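Local coordinates for protein agarase (Microbulbifer thermotolerans, PDB 3WZ1) that hydrolyses the beta-1,4-galactosidic linkages of agarose as an endo-type beta-agarase, with neoagarotetraose as main product; this chain is its GH16 catalytic domain, at residues D6-P11 with V266-F271; E105-L110 with D184-V189; D118-S123 with I235-D240. All coordinates share one frame; numbering follows the deposited sequence.

How the contacts relate
All three contacts lie in the beta-jelly roll of the GH16 catalytic domain. Their side-chain chemistry differs with depth: arginine bonds and salt bridges in contacts 1 and 2, apolar packing round an indole in contact 3. Contact 3, buried near the centre of the chain, pairs two strand segments and brings D118 and W120 beside the predicted catalytic residues. Contacts 1 and 2 are partly buried and share a layer, because strands 264-276 and 102-109 are neighbours. Salt bridges R270 to E105 and D267 to R107 join them. Contact 1 ties an irregular N-terminal segment to a strand by side-chain bonds, whereas contacts 2 and 3 are antiparallel backbone ladders. F119 of contact 3 packs against A106 and V269.

Contact 1: D6-P11 with V266-F271; sequences DGVPVP and VDWVRF. With NA (sodium ion), chain B.
The carbonyl oxygen of V8 is gripped by both terminal nitrogens of R270. NH1 of R270 lies 2.9 Å from V8 O and approaches in the carbonyl plane. NH2 of R270 lies 3.0 Å from V8 O but sits above that plane. V8 O lies 7° out of the guanidinium plane. NH2 of R270 also makes a weak bond to P9 O at 3.2 Å. The arginine chain is extended from CG to NE, which carries its end across to segment 6-11. CG2 of V10 lies over one guanidinium face. NE of R270 forms a salt bridge with E105, which also accepts from NE1 of W268. Beside the arginine, CG2 of V8 meets CH2 of W268 at 4.0 Å, oblique to the indole.

R107 of strand 102-109 is opposed by two residues, D267 and W268, a classic beta bulge in the last strand of the jelly roll. Here the sodium ion is bound by D267 O at 2.3 Å and D267 OD1 at 2.4 Å. D4, D28 and G72 complete the site. The R270 charge is probably balanced by E105, while its N-H groups serve the Y272 hydroxyl and main-chain carbonyls, tying segment 6-11 to the strand without backbone pairing.

Contact 2: E105-L110 with D184-V189; sequences EARAKL and DAFHRV
R107 and F186 cross at about a right angle, yet the guanidinium and ring planes are only 25° apart. CB of F186 sits over the centre of the R107 guanidinium, 3.6 Å from CZ of R107. The extended R107 chain places its head there, and NH1 forms a salt bridge with D267. Two waters join this head to the backbone of F186: one bridges NE of R107 and F186 O, with a weak second bond, and the other links NH2 of R107 to the same oxygen. K109 also crosses F186 at about a right angle. Its CB stands over the ring face in a CH-pi contact, 3.7 Å from the centroid and 5° off the normal.

These side chains flank an antiparallel ladder between strands 102-109 and 187-195 of the jelly roll. A106 with V189 and A108 with H187 are hydrogen-bonded pairs, and R107 with R188 is the non-hydrogen-bonded pair between them. A106 N reaches V189 O at 3.0 Å, and A108 N reaches H187 O at 2.9 Å. A106, A108 and V189 turn their side chains to the face that meets I133 and F119.

E105 and R188 meet with carboxylate and guanidinium planes 78° apart. NH1 of R188 bonds the syn side of E105 OE2 at 2.8 Å, in a salt bridge. OE2 of E105 also bonds the hydroxyl of Y103, and NH1 of R188 bonds P9 O.

Contact 3: D118-S123 with I235-D240; sequences DFWFLS and IINMED
W120 lies against I235 where strands 116-123 and 232-239 run antiparallel in the jelly roll of the GH16 domain. Backbone bonds set the register. D118 with N237 and W120 with I235 are hydrogen-bonded pairs, and F119 with I236 is the non-hydrogen-bonded pair between them. W120 N bonds I235 O at 2.9 Å, and I235 N bonds W120 O at 2.7 Å. The two short strand segments make an angle of 132°.

Apolar packing falls on both faces of the ladder. On the face of W120, CB of I235 makes a CH-pi contact over the five-membered ring, 3.8 Å from its centroid. CD1 of I235 covers the same indole toward its rim, 3.6 Å from W120 CZ2, and also meets CB of L122. With chi1 at 64°, CG of W120 stands between the backbone N and the carbonyl carbon, and the indole swings toward I235 and E239. A leucine here has no flat indole face, so CB and CD1 of I235 would probably be left without their aromatic partner. On the other face, CG1 of I236 touches the edge of the F119 ring at CD1, and V269 touches both side chains.

Polar groups gather on the W120 face. D118 and W120 reach the predicted proton donor E134 and nucleophile E129, consistent with this face adjoining the catalytic centre. OD2 of D118 lies 3.6 Å from OE2 of E239, a pair of like charges. E239 crosses W120 at about a right angle, and its OE1 bonds NE2 of Q241. OE2 of E239 lies 3.4 Å from CZ2 of W120.

Contact 1: D6-P11 with V266-F271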
loop_
_atom_site.group_PDB
_atom_site.type_symbol
_atom_site.label_atom_id
_atom_site.label_comp_id
_atom_site.label_asym_id
_atom_site.label_seq_id
_atom_site.Cartn_x
_atom_site.Cartn_y
_atom_site.Cartn_z
ATOM N N ASP A 6 -6.902 16.465 -9.646
ATOM C CA ASP A 6 -7.427 17.837 -9.582
ATOM C C ASP A 6 -8.927 17.782 -9.336
ATOM O O ASP A 6 -9.671 17.086 -10.043
ATOM C CB ASP A 6 -7.155 18.622 -10.875
ATOM C CG ASP A 6 -5.705 19.137 -10.995
ATOM O OD1 ASP A 6 -4.877 19.079 -10.047
ATOM O OD2 ASP A 6 -5.371 19.621 -12.102
ATOM N N GLY A 7 -9.363 18.517 -8.321
ATOM C CA GLY A 7 -10.772 18.558 -7.945
ATOM C C GLY A 7 -11.211 17.480 -6.996
ATOM O O GLY A 7 -12.354 17.502 -6.530
ATOM N N VAL A 8 -10.334 16.521 -6.696
ATOM C CA VAL A 8 -10.680 15.435 -5.776
ATOM C C VAL A 8 -10.242 15.847 -4.375
ATOM O O VAL A 8 -9.048 15.900 -4.072
ATOM C CB VAL A 8 -10.043 14.080 -6.208
ATOM C CG1 VAL A 8 -10.444 12.949 -5.280
ATOM C CG2 VAL A 8 -10.373 13.783 -7.671
ATOM N N PRO A 9 -11.208 16.129 -3.502
ATOM C CA PRO A 9 -10.783 16.722 -2.226
ATOM C C PRO A 9 -10.026 15.753 -1.322
ATOM O O PRO A 9 -10.151 14.543 -1.443
ATOM C CB PRO A 9 -12.090 17.139 -1.548
ATOM C CG PRO A 9 -13.198 16.643 -2.393
ATOM C CD PRO A 9 -12.676 16.085 -3.663
ATOM N N VAL A 10 -9.260 16.331 -0.400
ATOM C CA VAL A 10 -8.694 15.580 0.720
ATOM C C VAL A 10 -9.752 15.530 1.834
ATOM O O VAL A 10 -10.219 16.569 2.282
ATOM C CB VAL A 10 -7.397 16.254 1.219
ATOM C CG1 VAL A 10 -6.867 15.570 2.464
ATOM C CG2 VAL A 10 -6.328 16.253 0.134
ATOM N N PRO A 11 -10.157 14.326 2.275
ATOM C CA PRO A 11 -11.293 14.213 3.199
ATOM C C PRO A 11 -10.959 14.455 4.676
ATOM O O PRO A 11 -11.856 14.664 5.486
ATOM C CB PRO A 11 -11.772 12.787 2.972
ATOM C CG PRO A 11 -10.527 12.037 2.580
ATOM C CD PRO A 11 -9.706 13.005 1.789
ATOM N N VAL A 266 -1.937 1.475 -10.440
ATOM C CA VAL A 266 -2.050 2.651 -9.577
ATOM C C VAL A 266 -2.135 3.888 -10.451
ATOM O O VAL A 266 -1.197 4.226 -11.160
ATOM C CB VAL A 266 -0.871 2.698 -8.584
ATOM C CG1 VAL A 266 -0.908 3.986 -7.754
ATOM C CG2 VAL A 266 -0.902 1.468 -7.695
ATOM N N ASP A 267 -3.285 4.560 -10.407
ATOM C CA ASP A 267 -3.490 5.815 -11.137
ATOM C C ASP A 267 -2.682 6.951 -10.522
ATOM O O ASP A 267 -2.103 7.786 -11.233
ATOM C CB ASP A 267 -4.988 6.180 -11.162
ATOM C CG ASP A 267 -5.313 7.265 -12.159
ATOM O OD1 ASP A 267 -4.597 7.437 -13.165
ATOM O OD2 ASP A 267 -6.324 7.970 -11.931
ATOM N N TRP A 268 -2.650 7.006 -9.191
ATOM C CA TRP A 268 -1.881 8.045 -8.495
ATOM C C TRP A 268 -1.555 7.649 -7.074
ATOM O O TRP A 268 -2.270 6.858 -6.448
ATOM C CB TRP A 268 -2.606 9.413 -8.490
ATOM C CG TRP A 268 -3.784 9.613 -7.485
ATOM C CD1 TRP A 268 -3.761 9.557 -6.095
ATOM C CD2 TRP A 268 -5.105 10.015 -7.824
ATOM N NE1 TRP A 268 -4.997 9.855 -5.581
ATOM C CE2 TRP A 268 -5.836 10.133 -6.639
ATOM C CE3 TRP A 268 -5.750 10.247 -9.048
ATOM C CZ2 TRP A 268 -7.164 10.490 -6.631
ATOM C CZ3 TRP A 268 -7.040 10.612 -9.038
ATOM C CH2 TRP A 268 -7.756 10.723 -7.834
ATOM N N VAL A 269 -0.465 8.223 -6.584
ATOM C CA VAL A 269 -0.222 8.338 -5.145
ATOM C C VAL A 269 -0.026 9.824 -4.862
ATOM O O VAL A 269 0.651 10.521 -5.608
ATOM C CB VAL A 269 0.964 7.487 -4.652
ATOM C CG1 VAL A 269 0.685 5.996 -4.854
ATOM C CG2 VAL A 269 2.285 7.875 -5.322
ATOM N N ARG A 270 -0.656 10.312 -3.795
ATOM C CA ARG A 270 -0.518 11.703 -3.438
ATOM C C ARG A 270 -0.445 11.829 -1.931
ATOM O O ARG A 270 -0.995 11.000 -1.169
ATOM C CB ARG A 270 -1.646 12.548 -4.036
ATOM C CG ARG A 270 -3.033 12.309 -3.472
ATOM C CD ARG A 270 -4.084 13.183 -4.174
ATOM N NE ARG A 270 -5.406 12.973 -3.603
ATOM C CZ ARG A 270 -6.428 13.835 -3.648
ATOM N NH1 ARG A 270 -6.276 15.046 -4.181
ATOM N NH2 ARG A 270 -7.598 13.468 -3.134
ATOM N N PHE A 271 0.217 12.893 -1.511
ATOM C CA PHE A 271 0.540 13.098 -0.122
ATOM C C PHE A 271 0.362 14.565 0.176
ATOM O O PHE A 271 0.798 15.400 -0.623
ATOM C CB PHE A 271 1.995 12.681 0.142
ATOM C CG PHE A 271 2.355 11.338 -0.425
ATOM C CD1 PHE A 271 2.802 11.228 -1.719
ATOM C CD2 PHE A 271 2.231 10.189 0.336
ATOM C CE1 PHE A 271 3.105 9.982 -2.261
ATOM C CE2 PHE A 271 2.541 8.950 -0.198
ATOM C CZ PHE A 271 2.977 8.854 -1.482
HETATM NA NA NA B . -2.474 8.541 -13.383
#

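Contact 2: E105-L110 with D184-V189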
loop_
_atom_site.group_PDB
_atom_site.type_symbol
_atom_site.label_atom_id
_atom_site.label_comp_id
_atom_site.label_asym_id
_atom_site.label_seq_id
_atom_site.Cartn_x
_atom_site.Cartn_y
_atom_site.Cartn_z
ATOM N N GLU A 105 -2.457 8.882 0.137
ATOM C CA GLU A 105 -3.587 8.300 -0.593
ATOM C C GLU A 105 -3.170 7.730 -1.927
ATOM O O GLU A 105 -2.355 8.330 -2.636
ATOM C CB GLU A 105 -4.649 9.374 -0.795
ATOM C CG GLU A 105 -5.969 8.871 -1.365
ATOM C CD GLU A 105 -6.798 10.027 -1.856
ATOM O OE1 GLU A 105 -6.522 10.504 -2.986
ATOM O OE2 GLU A 105 -7.708 10.387 -1.137
ATOM N N ALA A 106 -3.747 6.585 -2.292
ATOM C CA ALA A 106 -3.576 6.036 -3.632
ATOM C C ALA A 106 -4.925 5.828 -4.281
ATOM O O ALA A 106 -5.890 5.498 -3.607
ATOM C CB ALA A 106 -2.858 4.707 -3.599
ATOM N N ARG A 107 -4.963 6.003 -5.601
ATOM C CA ARG A 107 -6.106 5.573 -6.393
ATOM C C ARG A 107 -5.630 4.404 -7.235
ATOM O O ARG A 107 -4.666 4.525 -7.999
ATOM C CB ARG A 107 -6.636 6.707 -7.278
ATOM C CG ARG A 107 -7.801 6.284 -8.179
ATOM C CD ARG A 107 -8.405 7.442 -8.948
ATOM N NE ARG A 107 -9.678 7.016 -9.536
ATOM C CZ ARG A 107 -9.887 6.747 -10.828
ATOM N NH1 ARG A 107 -8.933 6.866 -11.737
ATOM N NH2 ARG A 107 -11.088 6.363 -11.217
ATOM N N ALA A 108 -6.268 3.256 -7.041
ATOM C CA ALA A 108 -5.696 1.992 -7.545
ATOM C C ALA A 108 -6.736 0.936 -7.807
ATOM O O ALA A 108 -7.836 0.998 -7.260
ATOM C CB ALA A 108 -4.655 1.454 -6.574
ATOM N N LYS A 109 -6.370 -0.012 -8.676
ATOM C CA LYS A 109 -7.216 -1.162 -9.028
ATOM C C LYS A 109 -6.435 -2.409 -8.680
ATOM O O LYS A 109 -5.430 -2.707 -9.319
ATOM C CB LYS A 109 -7.564 -1.134 -10.516
ATOM C CG LYS A 109 -8.581 -2.194 -10.932
ATOM C CD LYS A 109 -8.958 -2.013 -12.384
ATOM C CE LYS A 109 -9.924 -3.090 -12.857
ATOM N NZ LYS A 109 -9.962 -3.079 -14.345
ATOM N N LEU A 110 -6.897 -3.128 -7.669
ATOM C CA LEU A 110 -6.238 -4.361 -7.219
ATOM C C LEU A 110 -6.078 -5.351 -8.364
ATOM O O LEU A 110 -6.931 -5.432 -9.251
ATOM C CB LEU A 110 -7.051 -5.077 -6.150
ATOM C CG LEU A 110 -7.631 -4.264 -4.996
ATOM C CD1 LEU A 110 -8.335 -5.182 -4.006
ATOM C CD2 LEU A 110 -6.568 -3.407 -4.317
ATOM N N ASP A 184 -12.768 -4.552 -9.070
ATOM C CA ASP A 184 -13.489 -4.247 -10.300
ATOM C C ASP A 184 -13.334 -2.827 -10.840
ATOM O O ASP A 184 -13.777 -2.551 -11.957
ATOM C CB ASP A 184 -14.981 -4.526 -10.113
ATOM C CG ASP A 184 -15.302 -6.005 -10.051
ATOM O OD1 ASP A 184 -14.461 -6.827 -10.442
ATOM O OD2 ASP A 184 -16.432 -6.332 -9.613
ATOM N N ALA A 185 -12.741 -1.921 -10.067
ATOM C CA ALA A 185 -12.608 -0.530 -10.473
ATOM C C ALA A 185 -11.487 0.121 -9.719
ATOM O O ALA A 185 -10.987 -0.441 -8.745
ATOM C CB ALA A 185 -13.907 0.238 -10.212
ATOM N N PHE A 186 -11.084 1.304 -10.165
ATOM C CA PHE A 186 -10.193 2.136 -9.359
ATOM C C PHE A 186 -10.932 2.715 -8.147
ATOM O O PHE A 186 -12.043 3.218 -8.274
ATOM C CB PHE A 186 -9.566 3.245 -10.187
ATOM C CG PHE A 186 -8.530 2.752 -11.133
ATOM C CD1 PHE A 186 -8.892 2.223 -12.358
ATOM C CD2 PHE A 186 -7.195 2.781 -10.791
ATOM C CE1 PHE A 186 -7.928 1.757 -13.235
ATOM C CE2 PHE A 186 -6.226 2.310 -11.660
ATOM C CZ PHE A 186 -6.599 1.786 -12.884
ATOM N N HIS A 187 -10.303 2.629 -6.989
ATOM C CA HIS A 187 -10.842 3.217 -5.756
ATOM C C HIS A 187 -9.745 4.008 -5.107
ATOM O O HIS A 187 -8.553 3.738 -5.342
ATOM C CB HIS A 187 -11.296 2.131 -4.793
ATOM C CG HIS A 187 -12.514 1.417 -5.265
ATOM N ND1 HIS A 187 -13.789 1.867 -4.985
ATOM C CD2 HIS A 187 -12.659 0.316 -6.041
ATOM C CE1 HIS A 187 -14.664 1.066 -5.562
ATOM N NE2 HIS A 187 -14.007 0.108 -6.195
ATOM N N ARG A 188 -10.113 4.977 -4.279
ATOM C CA ARG A 188 -9.071 5.717 -3.601
ATOM C C ARG A 188 -9.092 5.385 -2.136
ATOM O O ARG A 188 -10.158 5.301 -1.521
ATOM C CB ARG A 188 -9.104 7.210 -3.910
ATOM C CG ARG A 188 -10.214 7.981 -3.328
ATOM C CD ARG A 188 -9.997 9.451 -3.689
ATOM N NE ARG A 188 -11.151 10.243 -3.309
ATOM C CZ ARG A 188 -11.170 11.270 -2.463
ATOM N NH1 ARG A 188 -10.084 11.667 -1.815
ATOM N NH2 ARG A 188 -12.317 11.924 -2.289
ATOM N N VAL A 189 -7.923 5.105 -1.593
ATOM C CA VAL A 189 -7.809 4.721 -0.202
ATOM C C VAL A 189 -6.717 5.592 0.385
ATOM O O VAL A 189 -5.624 5.685 -0.165
ATOM C CB VAL A 189 -7.479 3.227 -0.029
ATOM C CG1 VAL A 189 -7.498 2.839 1.425
ATOM C CG2 VAL A 189 -8.480 2.393 -0.811
HETATM O O HOH W 1 -11.368 6.095 -7.613
HETATM O O HOH W 2 -13.380 5.316 -10.010
#

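Contact 3: D118-S123 with I235-D240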
loop_
_atom_site.group_PDB
_atom_site.type_symbol
_atom_site.label_atom_id
_atom_site.label_comp_id
_atom_site.label_asym_id
_atom_site.label_seq_id
_atom_site.Cartn_x
_atom_site.Cartn_y
_atom_site.Cartn_z
ATOM N N ASP A 118 -0.653 -3.836 -2.620
ATOM C CA ASP A 118 -0.266 -3.010 -1.466
ATOM C C ASP A 118 0.127 -1.575 -1.807
ATOM O O ASP A 118 0.807 -1.316 -2.807
ATOM C CB ASP A 118 0.914 -3.630 -0.711
ATOM C CG ASP A 118 0.662 -5.059 -0.273
ATOM O OD1 ASP A 118 -0.458 -5.337 0.214
ATOM O OD2 ASP A 118 1.613 -5.904 -0.366
ATOM N N PHE A 119 -0.270 -0.662 -0.920
ATOM C CA PHE A 119 0.235 0.719 -0.853
ATOM C C PHE A 119 0.449 0.940 0.621
ATOM O O PHE A 119 -0.509 0.948 1.408
ATOM C CB PHE A 119 -0.763 1.712 -1.437
ATOM C CG PHE A 119 -0.411 3.166 -1.202
ATOM C CD1 PHE A 119 0.807 3.699 -1.609
ATOM C CD2 PHE A 119 -1.346 4.005 -0.591
ATOM C CE1 PHE A 119 1.080 5.067 -1.414
ATOM C CE2 PHE A 119 -1.068 5.352 -0.390
ATOM C CZ PHE A 119 0.126 5.880 -0.815
ATOM N N TRP A 120 1.717 1.025 1.019
ATOM C CA TRP A 120 2.033 0.934 2.438
ATOM C C TRP A 120 3.331 1.670 2.763
ATOM O O TRP A 120 3.998 2.192 1.877
ATOM C CB TRP A 120 2.088 -0.527 2.875
ATOM C CG TRP A 120 3.162 -1.342 2.245
ATOM C CD1 TRP A 120 3.296 -1.660 0.925
ATOM C CD2 TRP A 120 4.236 -2.006 2.925
ATOM N NE1 TRP A 120 4.372 -2.480 0.743
ATOM C CE2 TRP A 120 4.983 -2.696 1.951
ATOM C CE3 TRP A 120 4.630 -2.079 4.251
ATOM C CZ2 TRP A 120 6.111 -3.458 2.269
ATOM C CZ3 TRP A 120 5.760 -2.817 4.569
ATOM C CH2 TRP A 120 6.485 -3.502 3.580
ATOM N N PHE A 121 3.631 1.706 4.063
ATOM C CA PHE A 121 4.670 2.548 4.630
ATOM C C PHE A 121 5.463 1.798 5.659
ATOM O O PHE A 121 4.902 1.081 6.457
ATOM C CB PHE A 121 4.013 3.805 5.243
ATOM C CG PHE A 121 3.359 4.634 4.197
ATOM C CD1 PHE A 121 4.085 5.628 3.538
ATOM C CD2 PHE A 121 2.099 4.306 3.742
ATOM C CE1 PHE A 121 3.526 6.314 2.463
ATOM C CE2 PHE A 121 1.548 4.976 2.665
ATOM C CZ PHE A 121 2.262 5.972 2.038
ATOM N N LEU A 122 6.775 1.954 5.609
ATOM C CA LEU A 122 7.664 1.240 6.529
ATOM C C LEU A 122 8.858 2.088 6.907
ATOM O O LEU A 122 9.453 2.740 6.059
ATOM C CB LEU A 122 8.154 -0.066 5.873
ATOM C CG LEU A 122 8.929 -1.051 6.744
ATOM C CD1 LEU A 122 8.064 -1.589 7.873
ATOM C CD2 LEU A 122 9.455 -2.175 5.870
ATOM N N SER A 123 9.209 2.062 8.189
ATOM C CA SER A 123 10.399 2.757 8.675
ATOM C C SER A 123 11.667 2.066 8.192
ATOM O O SER A 123 11.656 0.873 7.889
ATOM C CB SER A 123 10.377 2.868 10.213
ATOM O OG SER A 123 10.428 1.591 10.818
ATOM N N ILE A 235 5.747 2.521 -0.218
ATOM C CA ILE A 235 6.024 1.317 -0.979
ATOM C C ILE A 235 4.758 0.918 -1.715
ATOM O O ILE A 235 3.660 0.888 -1.145
ATOM C CB ILE A 235 6.486 0.161 -0.054
ATOM C CG1 ILE A 235 7.657 0.623 0.841
ATOM C CG2 ILE A 235 6.852 -1.063 -0.863
ATOM C CD1 ILE A 235 7.990 -0.356 1.953
ATOM N N ILE A 236 4.931 0.605 -2.989
ATOM C CA ILE A 236 3.833 0.105 -3.818
ATOM C C ILE A 236 4.310 -1.231 -4.337
ATOM O O ILE A 236 5.324 -1.300 -5.024
ATOM C CB ILE A 236 3.499 1.043 -4.977
ATOM C CG1 ILE A 236 3.179 2.464 -4.471
ATOM C CG2 ILE A 236 2.311 0.464 -5.759
ATOM C CD1 ILE A 236 3.319 3.528 -5.543
ATOM N N ASN A 237 3.612 -2.308 -4.007
ATOM C CA ASN A 237 4.056 -3.610 -4.448
ATOM C C ASN A 237 2.907 -4.577 -4.586
ATOM O O ASN A 237 1.757 -4.225 -4.289
ATOM C CB ASN A 237 5.161 -4.160 -3.520
ATOM C CG ASN A 237 4.641 -4.691 -2.199
ATOM O OD1 ASN A 237 3.472 -5.060 -2.075
ATOM N ND2 ASN A 237 5.511 -4.760 -1.205
ATOM N N MET A 238 3.214 -5.791 -5.046
ATOM C CA MET A 238 2.426 -6.951 -4.661
ATOM C C MET A 238 3.287 -7.842 -3.795
ATOM O O MET A 238 4.514 -7.790 -3.849
ATOM C CB MET A 238 1.900 -7.760 -5.836
ATOM C CG MET A 238 0.648 -7.183 -6.481
ATOM S SD MET A 238 -0.148 -8.276 -7.659
ATOM C CE MET A 238 0.832 -8.033 -9.107
ATOM N N GLU A 239 2.617 -8.659 -2.995
ATOM C CA GLU A 239 3.271 -9.654 -2.140
ATOM C C GLU A 239 2.538 -10.978 -2.189
ATOM O O GLU A 239 1.302 -11.033 -2.107
ATOM C CB GLU A 239 3.321 -9.187 -0.692
ATOM C CG GLU A 239 4.265 -8.014 -0.466
ATOM C CD GLU A 239 4.238 -7.462 0.949
ATOM O OE1 GLU A 239 3.597 -8.089 1.841
ATOM O OE2 GLU A 239 4.853 -6.381 1.167
ATOM N N ASP A 240 3.311 -12.051 -2.256
ATOM C CA ASP A 240 2.835 -13.372 -1.876
ATOM C C ASP A 240 3.199 -13.463 -0.399
ATOM O O ASP A 240 4.390 -13.505 -0.056
ATOM C CB ASP A 240 3.527 -14.454 -2.702
ATOM C CG ASP A 240 3.128 -15.832 -2.283
ATOM O OD1 ASP A 240 2.117 -16.361 -2.823
ATOM O OD2 ASP A 240 3.789 -16.357 -1.366
#